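Local structure of putative peptidase (Chlamydophila abortus, 3CE2) at residues Ser293-Tyr298 and Glu507-Ile512; Phe311-Val316 and Ile513-Leu518. The protein is a putative zinc metalloendopeptidase of the M3B family that probably degrades small bioactive peptides as an oligopeptidase. All coordinates share one frame; numbering follows the deposited sequence.

Contact 1: residues Ser293-Tyr298 and Glu507-Ile512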
loop_
_atom_site.group_PDB
_atom_site.type_symbol
_atom_site.label_atom_id
_atom_site.label_comp_id
_atom_site.label_asym_id
_atom_site.label_seq_id
_atom_site.Cartn_x
_atom_site.Cartn_y
_atom_site.Cartn_z
ATOM N N SER A 293 17.428 19.413 0.904
ATOM C CA SER A 293 18.599 19.583 0.036
ATOM C C SER A 293 18.777 18.390 -0.902
ATOM O O SER A 293 19.348 18.512 -1.985
ATOM C CB SER A 293 19.872 19.836 0.847
ATOM O OG SER A 293 20.132 18.771 1.755
ATOM N N LEU A 294 18.272 17.230 -0.498
ATOM C CA LEU A 294 18.422 16.076 -1.361
ATOM C C LEU A 294 17.569 16.241 -2.606
ATOM O O LEU A 294 17.975 15.862 -3.693
ATOM C CB LEU A 294 18.117 14.776 -0.618
ATOM C CG LEU A 294 19.334 14.148 0.070
ATOM C CD1 LEU A 294 19.084 12.706 0.350
ATOM C CD2 LEU A 294 20.578 14.259 -0.784
ATOM N N ILE A 295 16.393 16.841 -2.450
ATOM C CA ILE A 295 15.576 17.193 -3.598
ATOM C C ILE A 295 16.388 18.156 -4.454
ATOM O O ILE A 295 16.611 17.906 -5.642
ATOM C CB ILE A 295 14.212 17.830 -3.170
ATOM C CG1 ILE A 295 13.304 16.793 -2.522
ATOM C CG2 ILE A 295 13.465 18.428 -4.347
ATOM C CD1 ILE A 295 12.184 17.427 -1.741
ATOM N N THR A 296 16.862 19.239 -3.846
ATOM C CA THR A 296 17.657 20.214 -4.589
ATOM C C THR A 296 18.754 19.531 -5.401
ATOM O O THR A 296 18.869 19.773 -6.594
ATOM C CB THR A 296 18.302 21.216 -3.661
ATOM O OG1 THR A 296 17.352 21.634 -2.672
ATOM C CG2 THR A 296 18.760 22.388 -4.433
ATOM N N LYS A 297 19.543 18.657 -4.779
ATOM C CA LYS A 297 20.626 17.984 -5.517
ATOM C C LYS A 297 20.118 17.263 -6.745
ATOM O O LYS A 297 20.590 17.520 -7.852
ATOM C CB LYS A 297 21.380 16.974 -4.644
ATOM C CG LYS A 297 22.685 17.477 -4.072
ATOM C CD LYS A 297 23.208 16.531 -2.985
ATOM C CE LYS A 297 24.526 17.037 -2.372
ATOM N NZ LYS A 297 24.742 16.502 -1.000
ATOM N N TYR A 298 19.155 16.363 -6.534
ATOM C CA TYR A 298 18.683 15.461 -7.586
ATOM C C TYR A 298 18.099 16.203 -8.753
ATOM O O TYR A 298 18.478 15.940 -9.888
ATOM C CB TYR A 298 17.635 14.461 -7.073
ATOM C CG TYR A 298 17.064 13.580 -8.173
ATOM C CD1 TYR A 298 17.908 12.914 -9.070
ATOM C CD2 TYR A 298 15.679 13.408 -8.319
ATOM C CE1 TYR A 298 17.395 12.099 -10.082
ATOM C CE2 TYR A 298 15.152 12.596 -9.332
ATOM C CZ TYR A 298 16.019 11.946 -10.203
ATOM O OH TYR A 298 15.511 11.141 -11.184
ATOM N N GLU A 507 9.151 24.875 1.415
ATOM C CA GLU A 507 10.077 24.133 2.281
ATOM C C GLU A 507 10.718 22.962 1.540
ATOM O O GLU A 507 11.843 22.595 1.838
ATOM C CB GLU A 507 9.404 23.654 3.585
ATOM C CG GLU A 507 8.834 24.783 4.437
ATOM C CD GLU A 507 8.213 24.308 5.756
ATOM O OE1 GLU A 507 8.982 23.850 6.632
ATOM O OE2 GLU A 507 6.963 24.406 5.933
ATOM N N PHE A 508 10.027 22.387 0.564
ATOM C CA PHE A 508 10.558 21.203 -0.085
ATOM C C PHE A 508 11.261 21.533 -1.367
ATOM O O PHE A 508 12.270 20.937 -1.701
ATOM C CB PHE A 508 9.451 20.199 -0.387
ATOM C CG PHE A 508 8.981 19.435 0.813
ATOM C CD1 PHE A 508 9.398 18.138 1.034
ATOM C CD2 PHE A 508 8.117 20.004 1.716
ATOM C CE1 PHE A 508 8.973 17.438 2.149
ATOM C CE2 PHE A 508 7.671 19.292 2.824
ATOM C CZ PHE A 508 8.109 18.013 3.035
ATOM N N TYR A 509 10.729 22.490 -2.102
ATOM C CA TYR A 509 11.144 22.631 -3.474
ATOM C C TYR A 509 11.693 24.000 -3.765
ATOM O O TYR A 509 12.151 24.255 -4.889
ATOM C CB TYR A 509 9.941 22.367 -4.377
ATOM C CG TYR A 509 9.401 20.960 -4.288
ATOM C CD1 TYR A 509 10.130 19.883 -4.781
ATOM C CD2 TYR A 509 8.160 20.710 -3.725
ATOM C CE1 TYR A 509 9.638 18.593 -4.716
ATOM C CE2 TYR A 509 7.667 19.426 -3.632
ATOM C CZ TYR A 509 8.402 18.370 -4.135
ATOM O OH TYR A 509 7.901 17.086 -4.032
ATOM N N GLY A 510 11.633 24.878 -2.758
ATOM C CA GLY A 510 12.046 26.288 -2.873
ATOM C C GLY A 510 13.415 26.556 -3.488
ATOM O O GLY A 510 13.575 27.474 -4.294
ATOM N N GLU A 511 14.411 25.761 -3.125
ATOM C CA GLU A 511 15.745 26.003 -3.646
ATOM C C GLU A 511 15.934 25.547 -5.077
ATOM O O GLU A 511 17.008 25.719 -5.622
ATOM C CB GLU A 511 16.821 25.342 -2.768
ATOM C CG GLU A 511 16.869 25.857 -1.331
ATOM C CD GLU A 511 16.856 27.378 -1.256
ATOM O OE1 GLU A 511 17.881 28.008 -1.605
ATOM O OE2 GLU A 511 15.818 27.945 -0.844
ATOM N N ILE A 512 14.941 24.936 -5.705
ATOM C CA ILE A 512 15.222 24.401 -7.044
ATOM C C ILE A 512 14.113 24.657 -8.050
ATOM O O ILE A 512 14.380 24.873 -9.227
ATOM C CB ILE A 512 15.566 22.886 -7.000
ATOM C CG1 ILE A 512 15.934 22.354 -8.381
ATOM C CG2 ILE A 512 14.386 22.084 -6.449
ATOM C CD1 ILE A 512 16.942 23.196 -9.144
#

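Contact 2: residues Phe311-Val316 and Ile513-Leu518. With ZN (zinc ion), chain E.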
loop_
_atom_site.group_PDB
_atom_site.type_symbol
_atom_site.label_atom_id
_atom_site.label_comp_id
_atom_site.label_asym_id
_atom_site.label_seq_id
_atom_site.Cartn_x
_atom_site.Cartn_y
_atom_site.Cartn_z
ATOM N N PHE A 311 13.555 25.051 -13.731
ATOM C CA PHE A 311 13.032 23.705 -13.521
ATOM C C PHE A 311 11.685 23.798 -12.879
ATOM O O PHE A 311 11.557 24.242 -11.735
ATOM C CB PHE A 311 13.967 22.899 -12.633
ATOM C CG PHE A 311 13.782 21.424 -12.720
ATOM C CD1 PHE A 311 14.145 20.736 -13.862
ATOM C CD2 PHE A 311 13.273 20.714 -11.649
ATOM C CE1 PHE A 311 13.992 19.352 -13.948
ATOM C CE2 PHE A 311 13.125 19.329 -11.724
ATOM C CZ PHE A 311 13.481 18.648 -12.892
ATOM N N HIS A 312 10.675 23.390 -13.636
ATOM C CA HIS A 312 9.305 23.554 -13.225
ATOM C C HIS A 312 8.799 22.219 -12.716
ATOM O O HIS A 312 9.368 21.153 -13.023
ATOM C CB HIS A 312 8.477 24.016 -14.416
ATOM C CG HIS A 312 8.620 25.476 -14.730
ATOM N ND1 HIS A 312 7.693 26.419 -14.332
ATOM C CD2 HIS A 312 9.571 26.156 -15.414
ATOM C CE1 HIS A 312 8.070 27.613 -14.750
ATOM N NE2 HIS A 312 9.209 27.484 -15.403
ATOM N N PHE A 313 7.722 22.264 -11.939
ATOM C CA PHE A 313 7.113 21.029 -11.483
ATOM C C PHE A 313 6.814 20.096 -12.631
ATOM O O PHE A 313 6.790 18.888 -12.440
ATOM C CB PHE A 313 5.836 21.295 -10.726
ATOM C CG PHE A 313 6.047 21.631 -9.308
ATOM C CD1 PHE A 313 6.687 20.718 -8.456
ATOM C CD2 PHE A 313 5.577 22.834 -8.799
ATOM C CE1 PHE A 313 6.872 20.999 -7.110
ATOM C CE2 PHE A 313 5.751 23.147 -7.440
ATOM C CZ PHE A 313 6.403 22.224 -6.589
ATOM N N TYR A 314 6.584 20.641 -13.826
ATOM C CA TYR A 314 6.290 19.777 -14.961
ATOM C C TYR A 314 7.551 19.238 -15.601
ATOM O O TYR A 314 7.505 18.659 -16.681
ATOM C CB TYR A 314 5.393 20.467 -15.985
ATOM C CG TYR A 314 5.843 21.837 -16.435
ATOM C CD1 TYR A 314 6.779 21.991 -17.450
ATOM C CD2 TYR A 314 5.308 22.973 -15.870
ATOM C CE1 TYR A 314 7.179 23.250 -17.879
ATOM C CE2 TYR A 314 5.697 24.231 -16.284
ATOM C CZ TYR A 314 6.641 24.352 -17.292
ATOM O OH TYR A 314 7.024 25.591 -17.703
ATOM N N ASP A 315 8.682 19.407 -14.933
ATOM C CA ASP A 315 9.923 18.898 -15.488
ATOM C C ASP A 315 10.351 17.672 -14.721
ATOM O O ASP A 315 11.111 16.835 -15.224
ATOM C CB ASP A 315 10.989 19.979 -15.442
ATOM C CG ASP A 315 10.737 21.061 -16.467
ATOM O OD1 ASP A 315 10.534 20.701 -17.659
ATOM O OD2 ASP A 315 10.708 22.254 -16.080
ATOM N N VAL A 316 9.808 17.572 -13.511
ATOM C CA VAL A 316 10.128 16.533 -12.545
ATOM C C VAL A 316 10.132 15.089 -13.088
ATOM O O VAL A 316 10.941 14.277 -12.648
ATOM C CB VAL A 316 9.149 16.615 -11.356
ATOM C CG1 VAL A 316 9.255 15.390 -10.499
ATOM C CG2 VAL A 316 9.373 17.909 -10.535
ATOM N N ILE A 513 12.866 24.623 -7.584
ATOM C CA ILE A 513 11.714 24.680 -8.478
ATOM C C ILE A 513 11.283 26.115 -8.720
ATOM O O ILE A 513 11.190 26.916 -7.782
ATOM C CB ILE A 513 10.500 23.882 -7.906
ATOM C CG1 ILE A 513 10.821 22.390 -7.845
ATOM C CG2 ILE A 513 9.266 24.074 -8.793
ATOM C CD1 ILE A 513 10.753 21.730 -9.199
ATOM N N THR A 514 10.998 26.434 -9.976
ATOM C CA THR A 514 10.344 27.680 -10.286
ATOM C C THR A 514 8.835 27.422 -10.311
ATOM O O THR A 514 8.361 26.562 -11.046
ATOM C CB THR A 514 10.802 28.170 -11.653
ATOM O OG1 THR A 514 12.222 28.387 -11.624
ATOM C CG2 THR A 514 10.025 29.449 -12.085
ATOM N N PHE A 515 8.088 28.154 -9.502
ATOM C CA PHE A 515 6.653 27.945 -9.410
ATOM C C PHE A 515 5.909 28.546 -10.575
ATOM O O PHE A 515 6.352 29.520 -11.148
ATOM C CB PHE A 515 6.103 28.515 -8.103
ATOM C CG PHE A 515 6.631 27.828 -6.894
ATOM C CD1 PHE A 515 7.345 26.638 -7.018
ATOM C CD2 PHE A 515 6.401 28.335 -5.630
ATOM C CE1 PHE A 515 7.847 25.968 -5.908
ATOM C CE2 PHE A 515 6.907 27.668 -4.498
ATOM C CZ PHE A 515 7.639 26.475 -4.657
ATOM N N ASP A 516 4.791 27.936 -10.950
ATOM C CA ASP A 516 3.887 28.565 -11.890
ATOM C C ASP A 516 2.793 29.219 -11.076
ATOM O O ASP A 516 2.724 29.013 -9.875
ATOM C CB ASP A 516 3.344 27.562 -12.884
ATOM C CG ASP A 516 4.393 27.105 -13.863
ATOM O OD1 ASP A 516 4.482 27.687 -14.982
ATOM O OD2 ASP A 516 5.139 26.168 -13.511
ATOM N N VAL A 517 1.956 30.035 -11.703
ATOM C CA VAL A 517 1.011 30.858 -10.928
ATOM C C VAL A 517 -0.050 30.030 -10.205
ATOM O O VAL A 517 -0.587 30.472 -9.211
ATOM C CB VAL A 517 0.354 31.976 -11.793
ATOM C CG1 VAL A 517 1.405 32.920 -12.290
ATOM C CG2 VAL A 517 -0.363 31.378 -13.007
ATOM N N LEU A 518 -0.347 28.826 -10.688
ATOM C CA LEU A 518 -1.382 28.021 -10.050
ATOM C C LEU A 518 -0.849 26.783 -9.358
ATOM O O LEU A 518 -1.604 25.900 -8.939
ATOM C CB LEU A 518 -2.448 27.659 -11.074
ATOM C CG LEU A 518 -3.188 28.948 -11.468
ATOM C CD1 LEU A 518 -4.267 28.695 -12.504
ATOM C CD2 LEU A 518 -3.765 29.710 -10.224
HETATM ZN ZN ZN E . 10.564 28.842 -16.405
HETATM O O HOH W 1 6.511 24.585 -11.633
HETATM O O HOH W 2 10.860 28.812 -18.280
#

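Contact 1: residues Ser293-Tyr298 and Glu507-Ile512
I295 packs against F508, Y509 and I512. This is the dense half of the contact, and it is mostly apolar. I295 CD1 rests on the carbonyl O of F508 at 3.5 Å, with no hydrogen bond. I295 CD1 is also 4.0 Å from F508 CD1, at the ring edge and near its plane. The other branch takes the tyrosine: I295 CG2 is 3.7 Å from Y509 CD1. In I295, chi1 (-70°) sets CG2 anti to the backbone N and CG1 beside that N; an extended chi2 (163°) then carries CD1 to F508. I295 CG2 also approaches I512 CG2 at 4.3 Å. No hydrogen bond joins the two segments.

The solvent side is at T296, partly exposed, and E511, exposed. T296 OG1 sits 3.7 Å from E511 CB, and the methyl CG2 of T296 faces I512 CB at 4.1 Å. The E511 chain bends at chi2 (-48°), and its carboxylate heads away.

The contact joins the first turns of helix 292-306 to the last part of helix 494-509 and the residues after it. Helix 451-487 packs against it, with F466 and F470 on I295 and L474 on Y509. Helix 278-289 touches F508 through V288 and K289.

Contact 2: residues Phe311-Val316 and Ile513-Leu518
H312 and D516 are joined by the polar side-chain bond of this contact. H312 ND1 donates to D516 OD2 at 2.7 Å. The oxygen is near the imidazole plane and is met on its syn side, 33° out of the carboxylate plane. Chi1 of H312 (-78°) sets CG beside the backbone N, which turns the imidazole back toward D516. NE2 binds the zinc ion at 2.2 Å, with D310 and a water. Bond and zinc together hold the ring's rotation; the carboxylate, a second-shell group, probably makes NE2 a better ligand.

T514 N donates to F311 O at 2.9 Å. One water accepts from F313 N and donates to T514 O and D516 OD2, so OD2 is gripped twice.

There are two CH-pi contacts. T514 CB lies over the H312 ring, toward its rim. I513 CG2 sits over the F313 ring, 3.8 Å from its centroid. Y314 OH lies over the other H312 face.

Apolar side chains also meet. I513 CD1 touches F311 CD2 at 3.7 Å. The F313 and F515 rings are nearly parallel but barely overlap.

The loops follow helices 292-306 and 494-509. D315 OD2 accepts H312 N, and R222 and R225 of helix 222-237 hold D315 by salt bridges.

Contacts 1 and 2 are neighbours, with centres 12 Å apart. They touch directly: Y509 CD2 lies 3.6 Å from F313 CE1, and these rings meet edge-to-face. Along the chain the order is 293-298, 311-316, 507-512, 513-518. Contact 1 pairs the first with the third, contact 2 the second with the fourth. Helix 292-306 and the loop after it therefore run beside the end of helix 494-509 and its following loop. All four belong to the M3 peptidase part of the chain. The contacts bring two remote chain regions together beside the D310/H312 zinc site. That site is separate from the HExxH zinc site of H402, H406 and E430.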